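Local coordinates for putative uncharacterized protein (Toxoplasma gondii, PDB 4FBD), which is of unknown function, a conserved hypothetical protein of the parasite that belongs to the uncharacterised DUF3228 family, at residues S59-T62 with K63-L67; Q84-A87 with P88-R91. All blocks are in the same frame, centred on the assembly; numbering follows the deposited sequence.

Contact 1 of 2, residues S59-T62 with K63-L67; sequences SGVT and KEEFL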
loop_
_atom_site.group_PDB
_atom_site.type_symbol
_atom_site.label_atom_id
_atom_site.label_comp_id
_atom_site.label_asym_id
_atom_site.label_seq_id
_atom_site.Cartn_x
_atom_site.Cartn_y
_atom_site.Cartn_z
ATOM N N SER A 59 12.956 15.464 24.100
ATOM C CA SER A 59 12.638 15.554 25.522
ATOM C C SER A 59 13.792 16.089 26.387
ATOM O O SER A 59 14.958 16.063 25.981
ATOM C CB SER A 59 12.219 14.153 26.037
ATOM O OG SER A 59 11.165 13.577 25.261
ATOM N N GLY A 60 13.431 16.581 27.575
ATOM C CA GLY A 60 14.384 17.066 28.578
ATOM C C GLY A 60 15.324 18.209 28.234
ATOM O O GLY A 60 16.362 18.350 28.882
ATOM N N VAL A 61 14.981 19.018 27.228
ATOM C CA VAL A 61 15.808 20.179 26.845
ATOM C C VAL A 61 14.916 21.356 26.460
ATOM O O VAL A 61 13.890 21.177 25.803
ATOM C CB VAL A 61 16.756 19.884 25.654
ATOM C CG1 VAL A 61 17.667 18.701 25.969
ATOM C CG2 VAL A 61 15.965 19.639 24.374
ATOM N N THR A 62 15.307 22.557 26.868
ATOM C CA THR A 62 14.536 23.743 26.539
ATOM C C THR A 62 14.705 24.118 25.064
ATOM O O THR A 62 15.685 23.754 24.417
ATOM C CB THR A 62 14.952 24.939 27.398
ATOM O OG1 THR A 62 16.336 25.233 27.178
ATOM C CG2 THR A 62 14.723 24.640 28.866
ATOM N N LYS A 63 13.741 24.862 24.548
ATOM C CA LYS A 63 13.778 25.299 23.169
ATOM C C LYS A 63 14.873 26.367 22.966
ATOM O O LYS A 63 15.372 26.568 21.851
ATOM C CB LYS A 63 12.354 25.678 22.712
ATOM C CG LYS A 63 11.524 24.348 22.538
ATOM C CD LYS A 63 9.983 24.431 22.391
ATOM C CE LYS A 63 9.417 22.973 22.264
ATOM N NZ LYS A 63 7.922 22.839 22.239
ATOM N N GLU A 64 15.284 26.994 24.063
ATOM C CA GLU A 64 16.368 27.953 24.041
ATOM C C GLU A 64 17.704 27.177 23.922
ATOM O O GLU A 64 18.511 27.422 23.034
ATOM C CB GLU A 64 16.363 28.801 25.317
ATOM C CG GLU A 64 15.099 29.699 25.544
ATOM C CD GLU A 64 13.786 28.929 25.867
ATOM O OE1 GLU A 64 13.792 27.685 26.011
ATOM O OE2 GLU A 64 12.733 29.592 25.969
ATOM N N GLU A 65 17.910 26.233 24.828
ATOM C CA GLU A 65 19.117 25.411 24.856
ATOM C C GLU A 65 19.280 24.610 23.559
ATOM O O GLU A 65 20.380 24.473 23.016
ATOM C CB GLU A 65 19.044 24.471 26.072
ATOM C CG GLU A 65 20.217 23.500 26.232
ATOM C CD GLU A 65 20.130 22.646 27.512
ATOM O OE1 GLU A 65 19.674 23.153 28.568
ATOM O OE2 GLU A 65 20.550 21.466 27.455
ATOM N N PHE A 66 18.177 24.067 23.073
ATOM C CA PHE A 66 18.188 23.308 21.838
ATOM C C PHE A 66 18.721 24.152 20.675
ATOM O O PHE A 66 19.620 23.746 19.947
ATOM C CB PHE A 66 16.767 22.855 21.535
ATOM C CG PHE A 66 16.642 22.126 20.257
ATOM C CD1 PHE A 66 17.048 20.813 20.162
ATOM C CD2 PHE A 66 16.124 22.752 19.141
ATOM C CE1 PHE A 66 16.946 20.132 18.971
ATOM C CE2 PHE A 66 16.018 22.089 17.947
ATOM C CZ PHE A 66 16.425 20.767 17.855
ATOM N N LEU A 67 18.160 25.341 20.526
ATOM C CA LEU A 67 18.536 26.247 19.446
ATOM C C LEU A 67 19.997 26.685 19.593
ATOM O O LEU A 67 20.733 26.818 18.612
ATOM C CB LEU A 67 17.619 27.467 19.473
ATOM C CG LEU A 67 17.749 28.391 18.285
ATOM C CD1 LEU A 67 17.454 27.595 17.017
ATOM C CD2 LEU A 67 16.798 29.603 18.432
#

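Contact 2 of 2, residues Q84-A87 with P88-R91; sequences QGYA and PFCR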
loop_
_atom_site.group_PDB
_atom_site.type_symbol
_atom_site.label_atom_id
_atom_site.label_comp_id
_atom_site.label_asym_id
_atom_site.label_seq_id
_atom_site.Cartn_x
_atom_site.Cartn_y
_atom_site.Cartn_z
ATOM N N GLN A 84 18.976 21.973 -0.303
ATOM C CA GLN A 84 17.823 22.670 -0.889
ATOM C C GLN A 84 16.611 21.738 -0.755
ATOM O O GLN A 84 16.706 20.562 -1.091
ATOM C CB GLN A 84 18.098 23.002 -2.363
ATOM C CG GLN A 84 17.357 24.232 -2.889
ATOM C CD GLN A 84 15.871 24.197 -2.609
ATOM O OE1 GLN A 84 15.174 23.244 -2.984
ATOM N NE2 GLN A 84 15.371 25.247 -1.951
ATOM N N GLY A 85 15.486 22.266 -0.260
ATOM C CA GLY A 85 14.268 21.466 -0.029
ATOM C C GLY A 85 13.495 20.973 -1.252
ATOM O O GLY A 85 13.289 19.772 -1.425
ATOM N N TYR A 86 13.050 21.908 -2.080
ATOM C CA TYR A 86 12.268 21.631 -3.314
ATOM C C TYR A 86 11.818 22.969 -3.877
ATOM O O TYR A 86 11.989 23.254 -5.062
ATOM C CB TYR A 86 11.054 20.688 -3.087
ATOM C CG TYR A 86 10.179 21.005 -1.874
ATOM C CD1 TYR A 86 9.217 22.024 -1.915
ATOM C CD2 TYR A 86 10.296 20.255 -0.695
ATOM C CE1 TYR A 86 8.420 22.308 -0.806
ATOM C CE2 TYR A 86 9.503 20.527 0.412
ATOM C CZ TYR A 86 8.569 21.550 0.355
ATOM O OH TYR A 86 7.786 21.811 1.459
ATOM N N ALA A 87 11.245 23.782 -2.995
ATOM C CA ALA A 87 10.831 25.124 -3.319
ATOM C C ALA A 87 11.933 25.912 -2.677
ATOM O O ALA A 87 12.575 25.410 -1.749
ATOM C CB ALA A 87 9.493 25.455 -2.685
ATOM N N PRO A 88 12.184 27.137 -3.157
ATOM C CA PRO A 88 13.245 27.934 -2.539
ATOM C C PRO A 88 12.972 28.341 -1.076
ATOM O O PRO A 88 13.840 28.973 -0.462
ATOM C CB PRO A 88 13.335 29.177 -3.440
ATOM C CG PRO A 88 12.061 29.200 -4.217
ATOM C CD PRO A 88 11.618 27.785 -4.351
ATOM N N PHE A 89 11.800 27.987 -0.525
ATOM C CA PHE A 89 11.464 28.350 0.864
ATOM C C PHE A 89 11.679 27.235 1.893
ATOM O O PHE A 89 11.472 27.449 3.098
ATOM C CB PHE A 89 10.046 28.928 0.988
ATOM C CG PHE A 89 8.919 27.948 0.700
ATOM C CD1 PHE A 89 8.475 27.057 1.676
ATOM C CD2 PHE A 89 8.235 27.993 -0.514
ATOM C CE1 PHE A 89 7.409 26.184 1.419
ATOM C CE2 PHE A 89 7.171 27.128 -0.771
ATOM C CZ PHE A 89 6.760 26.221 0.199
ATOM N N CYS A 90 12.078 26.056 1.425
ATOM C CA CYS A 90 12.370 24.962 2.322
ATOM C C CYS A 90 13.838 24.598 2.194
ATOM O O CYS A 90 14.418 24.661 1.120
ATOM C CB CYS A 90 11.521 23.726 2.018
ATOM S SG CYS A 90 11.849 22.416 3.214
ATOM N N ARG A 91 14.433 24.203 3.303
ATOM C CA ARG A 91 15.828 23.802 3.319
ATOM C C ARG A 91 16.019 22.912 4.481
ATOM O O ARG A 91 15.232 22.955 5.376
ATOM C CB ARG A 91 16.725 25.023 3.415
ATOM C CG ARG A 91 18.078 24.752 3.990
ATOM C CD ARG A 91 19.036 25.604 3.381
ATOM N NE ARG A 91 19.292 25.225 1.979
ATOM C CZ ARG A 91 19.972 25.998 1.127
ATOM N NH1 ARG A 91 20.437 27.192 1.524
ATOM N NH2 ARG A 91 20.180 25.597 -0.124
#

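Contact 1 of 2, residues S59-T62 with K63-L67
Thr62, the N-cap residue of the helix that starts at Lys63, meets the first turn of that helix with its hydroxyl and with its carbonyl oxygen. Lys63 comes first and heads away from Thr62, its extended chain passing Leu40 until NZ reaches Tyr45 O in a weak hydrogen bond, a course that suits a long, cationic side chain. Glu64 bends back at chi2 (69°), which brings its carboxylate OE1 to 3.3 Å from Thr62 CB, though no hydrogen bond joins OE1 to Thr62. Beside the helix N-terminus this carboxylate would probably be favoured by the helix dipole.

Glu65 supplies the capping N-H. Its backbone N donates to Thr62 OG1 across 3.0 Å with an N-H...O angle of 157°. The hydroxyl is in position because chi1 of Thr62 (60°) sets OG1 between its own backbone N and carbonyl carbon, facing the turn. The Glu65 side chain crosses that of Thr62 at about a right angle, and its CB also comes to 3.0 Å from Thr62 OG1. Threonine suits the site because its short hydroxyl can replace the acceptor that a preceding turn would have provided.

At Phe66 the regular helical bonding begins: Phe66 N donates to Thr62 O at 2.8 Å. Val61 CG2 lies 4.4 Å from Phe66 CB, a loose apolar touch. Phe66 is buried: its ring meets that of Phe98, and its side chain touches Val99 and Leu40. Lys63 and Leu67 also touch Leu40, so the first turn of helix 63-76 rests on strand 39-40.

Contact 2 of 2, residues Q84-A87 with P88-R91
Gln84 and Cys90 both donate to the carbonyl oxygen of Ala87, which is the polar hub of this tight loop between two antiparallel strands. The amide of Gln84 folds back into the loop, bent at chi2 (-51°), and its NE2 reaches Ala87 O across 2.8 Å, nearly straight at 167° and with the acceptor close to the amide plane. Cys90 N approaches the same oxygen from the opposite face of the carbonyl plane, at 3.3 Å. This second bond closes the type I turn Ala87-Cys90, whose second position is filled by Pro88; proline's fixed phi fits there, and it has no N-H to satisfy. Glutamine suits its place because its side chain is long enough to fold back and has an N-H to give.

Cys90 O is taken by Gly85 N at 3.0 Å, next to the non-hydrogen-bonded pair Gln84-Arg91. Gly85 CA lies 4.1 Å from Cys90 CB, and so close a place suits a residue with no side chain. The Arg91 guanidinium turns its edge to the backbone of Gln84, NH2 lying 3.8 Å from Gln84 N, a contact and not a hydrogen bond.

Cys90 CB sits over one face of the Tyr86 ring, 4.3 Å from its centroid, in a CH-pi contact, while the sulfur lies obliquely. The small methyl of Ala87 lets Phe89 approach closely, with CE2 3.4 Å from Ala87 CB.

Backbone hydrogen bonds between Phe89 and Ser156 and between Arg91 and Leu154 join the turn to strand 149-156. Tyr86 and Phe89 touch Tyr155 there, so the loop linking strands 82-84 and 90-96 is held beside the neighbouring strand.

In the fold
Contact 1 and contact 2 follow one another along the chain, separated by the rest of helix 63-76, a short loop and the start of strand 82-84. Their centres lie 25 Å apart and their nearest atoms about 13 Å apart, so they do not touch. Both belong to the same part of the fold, built on the five-stranded mixed sheet, and each involves one of its outermost strands within this chain: the 59-67 segment packs on strand 39-40, whereas 84-91 joins strand 82-84 to its neighbour 90-96. One contact therefore starts a helix and the other turns the chain back between two antiparallel strands. Both lie within the DUF3228 range, and neither is touched by the second chain of the assembly.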